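Local coordinates for uncharacterized protein (Mycobacterium tuberculosis CAS/NITR204, PDB 5VYQ) that probably transfers a formyl group from a reduced folate cofactor to the amino sugar of dTDP-4-amino-4,6-dideoxyglucose, at residues R62-A70 with K85-I93. Numbering follows the deposited sequence. Where two conformers were deposited one is given.
With FON (N-{[4-({[(6R)-2-amino-5-formyl-4-oxo-1,4,5,6,7,8-hexahydropteridin-6-yl]methyl}amino)phenyl]carbonyl}-L-glutamic acid), chain C; 0FX (dTDP-4-amino-4,6-dideoxyglucose), chain D.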
loop_
_atom_site.group_PDB
_atom_site.type_symbol
_atom_site.label_atom_id
_atom_site.label_comp_id
_atom_site.label_asym_id
_atom_site.label_seq_id
_atom_site.Cartn_x
_atom_site.Cartn_y
_atom_site.Cartn_z
ATOM N N ARG A 62 17.146 -0.618 33.665
ATOM C CA ARG A 62 15.839 -1.236 33.915
ATOM C C ARG A 62 15.365 -1.139 35.371
ATOM O O ARG A 62 16.160 -1.176 36.326
ATOM C CB ARG A 62 15.853 -2.679 33.448
ATOM C CG ARG A 62 16.247 -2.868 31.991
ATOM C CD ARG A 62 16.135 -4.317 31.578
ATOM N NE ARG A 62 16.314 -4.410 30.129
ATOM C CZ ARG A 62 15.357 -4.275 29.221
ATOM N NH1 ARG A 62 14.093 -4.061 29.554
ATOM N NH2 ARG A 62 15.673 -4.377 27.937
ATOM N N CYS A 63 14.042 -1.040 35.547
ATOM C CA CYS A 63 13.428 -1.095 36.857
ATOM C C CYS A 63 12.157 -1.908 36.805
ATOM O O CYS A 63 11.244 -1.614 36.017
ATOM C CB CYS A 63 13.126 0.320 37.330
ATOM S SG CYS A 63 12.309 0.404 38.940
ATOM N N ASP A 64 12.119 -2.962 37.616
ATOM C CA ASP A 64 10.941 -3.806 37.719
ATOM C C ASP A 64 10.098 -3.179 38.816
ATOM O O ASP A 64 10.301 -3.369 40.023
ATOM C CB ASP A 64 11.290 -5.259 38.040
ATOM C CG ASP A 64 10.071 -6.142 38.061
ATOM O OD1 ASP A 64 8.975 -5.682 38.490
ATOM O OD2 ASP A 64 10.236 -7.306 37.661
ATOM N N VAL A 65 9.061 -2.482 38.364
ATOM C CA VAL A 65 8.190 -1.728 39.197
ATOM C C VAL A 65 7.476 -2.566 40.250
ATOM O O VAL A 65 7.323 -2.130 41.383
ATOM C CB VAL A 65 7.264 -0.927 38.247
ATOM C CG1 VAL A 65 5.965 -0.527 38.878
ATOM C CG2 VAL A 65 8.034 0.250 37.686
ATOM N N ALA A 66 7.042 -3.760 39.881
ATOM C CA ALA A 66 6.369 -4.635 40.813
ATOM C C ALA A 66 7.307 -5.088 41.940
ATOM O O ALA A 66 6.898 -5.163 43.078
ATOM C CB ALA A 66 5.790 -5.831 40.074
ATOM N N GLU A 67 8.555 -5.395 41.635
ATOM C CA GLU A 67 9.470 -5.816 42.685
ATOM C C GLU A 67 9.948 -4.642 43.544
ATOM O O GLU A 67 10.299 -4.849 44.704
ATOM C CB GLU A 67 10.700 -6.514 42.100
ATOM C CG GLU A 67 10.386 -7.749 41.268
ATOM C CD GLU A 67 11.629 -8.441 40.725
ATOM O OE1 GLU A 67 11.548 -9.664 40.451
ATOM O OE2 GLU A 67 12.690 -7.789 40.560
ATOM N N ARG A 68 9.977 -3.435 42.984
ATOM C CA ARG A 68 10.620 -2.306 43.635
ATOM C C ARG A 68 9.656 -1.275 44.223
ATOM O O ARG A 68 10.103 -0.184 44.608
ATOM C CB ARG A 68 11.554 -1.615 42.637
ATOM C CG ARG A 68 12.690 -2.489 42.138
ATOM C CD ARG A 68 13.867 -2.422 43.107
ATOM N NE ARG A 68 13.645 -2.915 44.456
ATOM C CZ ARG A 68 13.737 -4.192 44.832
ATOM N NH1 ARG A 68 13.989 -5.150 43.957
ATOM N NH2 ARG A 68 13.566 -4.519 46.103
ATOM N N VAL A 69 8.384 -1.638 44.363
ATOM C CA VAL A 69 7.339 -0.706 44.827
ATOM C C VAL A 69 7.713 0.014 46.118
ATOM O O VAL A 69 7.550 1.259 46.252
ATOM C CB VAL A 69 5.974 -1.393 45.098
ATOM C CG1 VAL A 69 4.925 -0.374 45.515
ATOM C CG2 VAL A 69 5.482 -2.178 43.902
ATOM N N ALA A 70 8.187 -0.746 47.109
ATOM C CA ALA A 70 8.461 -0.114 48.363
ATOM C C ALA A 70 9.550 0.946 48.289
ATOM O O ALA A 70 9.459 2.013 48.908
ATOM C CB ALA A 70 8.792 -1.146 49.426
ATOM N N LYS A 85 5.229 0.122 29.792
ATOM C CA LYS A 85 4.361 -1.006 29.447
ATOM C C LYS A 85 3.995 -1.869 30.655
ATOM O O LYS A 85 2.990 -2.597 30.584
ATOM C CB LYS A 85 4.985 -1.906 28.347
ATOM C CG LYS A 85 5.078 -1.245 26.988
ATOM C CD LYS A 85 3.896 -1.561 26.066
ATOM C CE LYS A 85 3.986 -1.039 24.625
ATOM N NZ LYS A 85 5.309 -1.186 23.955
ATOM N N GLN A 86 4.753 -1.722 31.742
ATOM C CA GLN A 86 4.496 -2.493 32.969
ATOM C C GLN A 86 3.373 -1.834 33.782
ATOM O O GLN A 86 3.482 -0.652 34.109
ATOM C CB GLN A 86 5.769 -2.542 33.796
ATOM C CG GLN A 86 5.570 -3.403 35.037
ATOM C CD GLN A 86 6.880 -3.769 35.722
ATOM O OE1 GLN A 86 7.863 -3.022 35.676
ATOM N NE2 GLN A 86 6.860 -4.898 36.450
ATOM N N ARG A 87 2.313 -2.562 34.124
ATOM C CA ARG A 87 1.240 -2.005 34.937
ATOM C C ARG A 87 1.782 -1.663 36.325
ATOM O O ARG A 87 2.621 -2.370 36.876
ATOM C CB ARG A 87 0.061 -2.990 35.043
ATOM C CG ARG A 87 -1.233 -2.339 35.489
ATOM C CD ARG A 87 -2.430 -3.192 35.130
ATOM N NE ARG A 87 -3.678 -2.579 35.554
ATOM C CZ ARG A 87 -4.833 -2.922 35.009
ATOM N NH1 ARG A 87 -5.967 -2.370 35.404
ATOM N NH2 ARG A 87 -4.835 -3.823 34.036
ATOM N N PHE A 88 1.311 -0.553 36.881
ATOM C CA PHE A 88 1.698 -0.079 38.210
ATOM C C PHE A 88 0.722 -0.767 39.161
ATOM O O PHE A 88 -0.498 -0.594 39.027
ATOM C CB PHE A 88 1.539 1.432 38.317
ATOM C CG PHE A 88 2.589 2.256 37.583
ATOM C CD1 PHE A 88 2.633 3.616 37.817
ATOM C CD2 PHE A 88 3.566 1.711 36.732
ATOM C CE1 PHE A 88 3.553 4.461 37.194
ATOM C CE2 PHE A 88 4.481 2.539 36.110
ATOM C CZ PHE A 88 4.502 3.906 36.337
ATOM N N PRO A 89 1.243 -1.499 40.135
ATOM C CA PRO A 89 0.312 -2.086 41.098
ATOM C C PRO A 89 -0.310 -1.107 42.070
ATOM O O PRO A 89 0.170 0.031 42.224
ATOM C CB PRO A 89 1.187 -3.059 41.871
ATOM C CG PRO A 89 2.540 -2.444 41.798
ATOM C CD PRO A 89 2.648 -1.821 40.442
ATOM N N ALA A 90 -1.353 -1.597 42.748
ATOM C CA ALA A 90 -2.065 -0.772 43.710
ATOM C C ALA A 90 -1.111 -0.114 44.707
ATOM O O ALA A 90 -1.235 1.074 44.979
ATOM C CB ALA A 90 -3.131 -1.602 44.439
ATOM N N ALA A 91 -0.144 -0.851 45.255
ATOM C CA ALA A 91 0.692 -0.263 46.304
ATOM C C ALA A 91 1.509 0.939 45.797
ATOM O O ALA A 91 1.837 1.852 46.558
ATOM C CB ALA A 91 1.615 -1.291 46.936
ATOM N N LEU A 92 1.836 0.939 44.514
ATOM C CA LEU A 92 2.601 2.015 43.943
ATOM C C LEU A 92 1.675 3.193 43.725
ATOM O O LEU A 92 1.951 4.269 44.231
ATOM C CB LEU A 92 3.246 1.608 42.620
ATOM C CG LEU A 92 4.011 2.712 41.889
ATOM C CD1 LEU A 92 5.125 3.267 42.765
ATOM C CD2 LEU A 92 4.605 2.175 40.595
ATOM N N ILE A 93 0.549 2.968 43.043
ATOM C CA ILE A 93 -0.336 4.070 42.727
ATOM C C ILE A 93 -0.996 4.673 43.973
ATOM O O ILE A 93 -1.283 5.867 44.001
ATOM C CB ILE A 93 -1.364 3.712 41.670
ATOM C CG1 ILE A 93 -2.266 2.606 42.116
ATOM C CG2 ILE A 93 -0.686 3.355 40.341
ATOM C CD1 ILE A 93 -3.468 2.442 41.194
HETATM N N1 FON C . -0.725 1.247 35.486
HETATM C C2 FON C . -1.990 1.489 35.813
HETATM N NA2 FON C . -2.429 1.076 37.036
HETATM N N3 FON C . -2.799 2.110 34.939
HETATM C C4 FON C . -2.396 2.519 33.712
HETATM O O4 FON C . -3.172 3.128 32.938
HETATM C C4A FON C . -0.990 2.297 33.334
HETATM N N5 FON C . -0.406 2.608 32.094
HETATM C C6 FON C . 0.742 1.763 31.729
HETATM C C7 FON C . 1.770 1.869 32.859
HETATM N N8 FON C . 1.146 1.427 34.082
HETATM C C8A FON C . -0.160 1.631 34.333
HETATM C C9 FON C . 0.349 0.305 31.407
HETATM N N10 FON C . -0.473 0.289 30.201
HETATM C C11 FON C . -2.069 -3.159 28.506
HETATM C C12 FON C . -2.363 -1.900 27.983
HETATM C C13 FON C . -1.816 -0.763 28.567
HETATM C C14 FON C . -0.962 -0.862 29.659
HETATM C C15 FON C . -0.659 -2.110 30.193
HETATM C C16 FON C . -1.217 -3.251 29.615
HETATM C C FON C . -2.684 -4.399 27.846
HETATM O O FON C . -3.275 -4.358 26.745
HETATM N N FON C . -2.542 -5.565 28.484
HETATM C CA FON C . -2.987 -6.849 27.943
HETATM C CB FON C . -1.851 -7.883 27.880
HETATM C CG FON C . -0.721 -7.341 26.997
HETATM C CD FON C . 0.280 -8.344 26.460
HETATM O OE1 FON C . -0.062 -9.540 26.350
HETATM O OE2 FON C . 1.413 -7.928 26.098
HETATM C CT FON C . -4.133 -7.354 28.768
HETATM O O1 FON C . -4.842 -8.235 28.225
HETATM O O2 FON C . -4.332 -6.877 29.914
HETATM C CP1 FON C . -0.870 3.519 31.347
HETATM O O3 FON C . -0.375 3.770 30.254
HETATM O O4P 0FX D . 2.875 4.236 21.802
HETATM P P2 0FX D . 3.171 3.097 22.717
HETATM O O3P 0FX D . 4.413 3.225 23.570
HETATM O O1G 0FX D . 1.773 2.929 23.506
HETATM C C1G 0FX D . 1.356 1.697 24.069
HETATM C C2G 0FX D . -0.168 1.779 24.225
HETATM O O2G 0FX D . -0.693 2.057 22.920
HETATM C C3G 0FX D . -0.525 2.953 25.152
HETATM O O3G 0FX D . -1.953 3.195 25.183
HETATM C C4G 0FX D . 0.129 2.725 26.509
HETATM N N4A 0FX D . -0.192 3.912 27.336
HETATM C C5G 0FX D . 1.636 2.552 26.308
HETATM C C6G 0FX D . 2.226 2.016 27.611
HETATM O O5G 0FX D . 1.984 1.540 25.347
HETATM O OPP 0FX D . 3.225 1.697 21.922
HETATM P P 0FX D . 4.354 1.109 20.929
HETATM O O1P 0FX D . 4.408 -0.345 21.199
HETATM O O2P 0FX D . 5.574 1.991 20.995
HETATM O O5 0FX D . 3.741 1.320 19.462
HETATM C C5 0FX D . 3.650 2.596 18.872
HETATM C C4 0FX D . 2.739 2.516 17.662
HETATM O O4 0FX D . 3.356 1.662 16.701
HETATM C C3 0FX D . 1.366 1.879 17.867
HETATM O O3 0FX D . 0.418 2.852 18.321
HETATM C C2 0FX D . 0.962 1.342 16.507
HETATM C C1 0FX D . 2.330 0.961 15.989
HETATM N N11 0FX D . 2.588 -0.477 16.133
HETATM C C61 0FX D . 3.393 -1.020 17.070
HETATM C C51 0FX D . 3.617 -2.383 17.120
HETATM C C5A 0FX D . 4.489 -2.951 18.211
HETATM C C21 0FX D . 2.117 -1.329 15.137
HETATM O O21 0FX D . 1.377 -0.810 14.187
HETATM N N31 0FX D . 2.303 -2.650 15.159
HETATM C C41 0FX D . 3.101 -3.173 16.118
HETATM O O41 0FX D . 3.294 -4.507 16.100
#
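Val65, at the start of helix 65-75, faces Phe88 with their CA atoms 6.8 Å apart, and the backbones draw closer to 5.5 Å between the CA atoms of Val69 and Leu92, in helix 90-95. Both helices belong to the Rossmann-like alpha/beta domain of the formyltransferase fold, flanking strand 78-82 in sequence. At the cap of helix 65-75, Gln86 holds its amide against the chain: Val65 N donates to Gln86 OE1 at 3.0 Å, from above the carbonyl plane, while Gln86 NE2 donates to Asp64 OD1, nearly straight at 165° and close to its own amide plane. Glutamine suits this place because one flat group both accepts and donates, and with CG anti to the backbone N (chi1 -177°) and the chain extended, it spans the gap. Asp64 is the N-cap; its OD1 also accepts from Glu67 N, so two N-H groups grip this oxygen from opposite faces of the carboxylate.

Beyond these polar bonds the segments meet through apolar side chains. Branched Val65 puts CG1 among Phe88, Pro89 and Leu92, tightest against Leu92 CD2 at 3.5 Å, and Leu92 CD2 lies over one face of the Phe88 ring, offset toward its rim. One turn on, Val69 meets Pro89 tip to tip, CG2 to CG 3.6 Å, and its CG1 rests on Ala91, whose small methyl lets the helices approach. Pro89, lacking an N-H, takes the N-cap position of helix 90-95, where its O accepts from Leu92 N and Ile93 N.

Residues 85-88, ahead of that helix, line the folate pocket: cationic Lys85 also donates a hydrogen bond from NZ to phosphate oxygen O1P of the nucleotide sugar, and the pterin amino group NA2 of folinic acid donates to Phe88 O, 3.2 Å away at 175°.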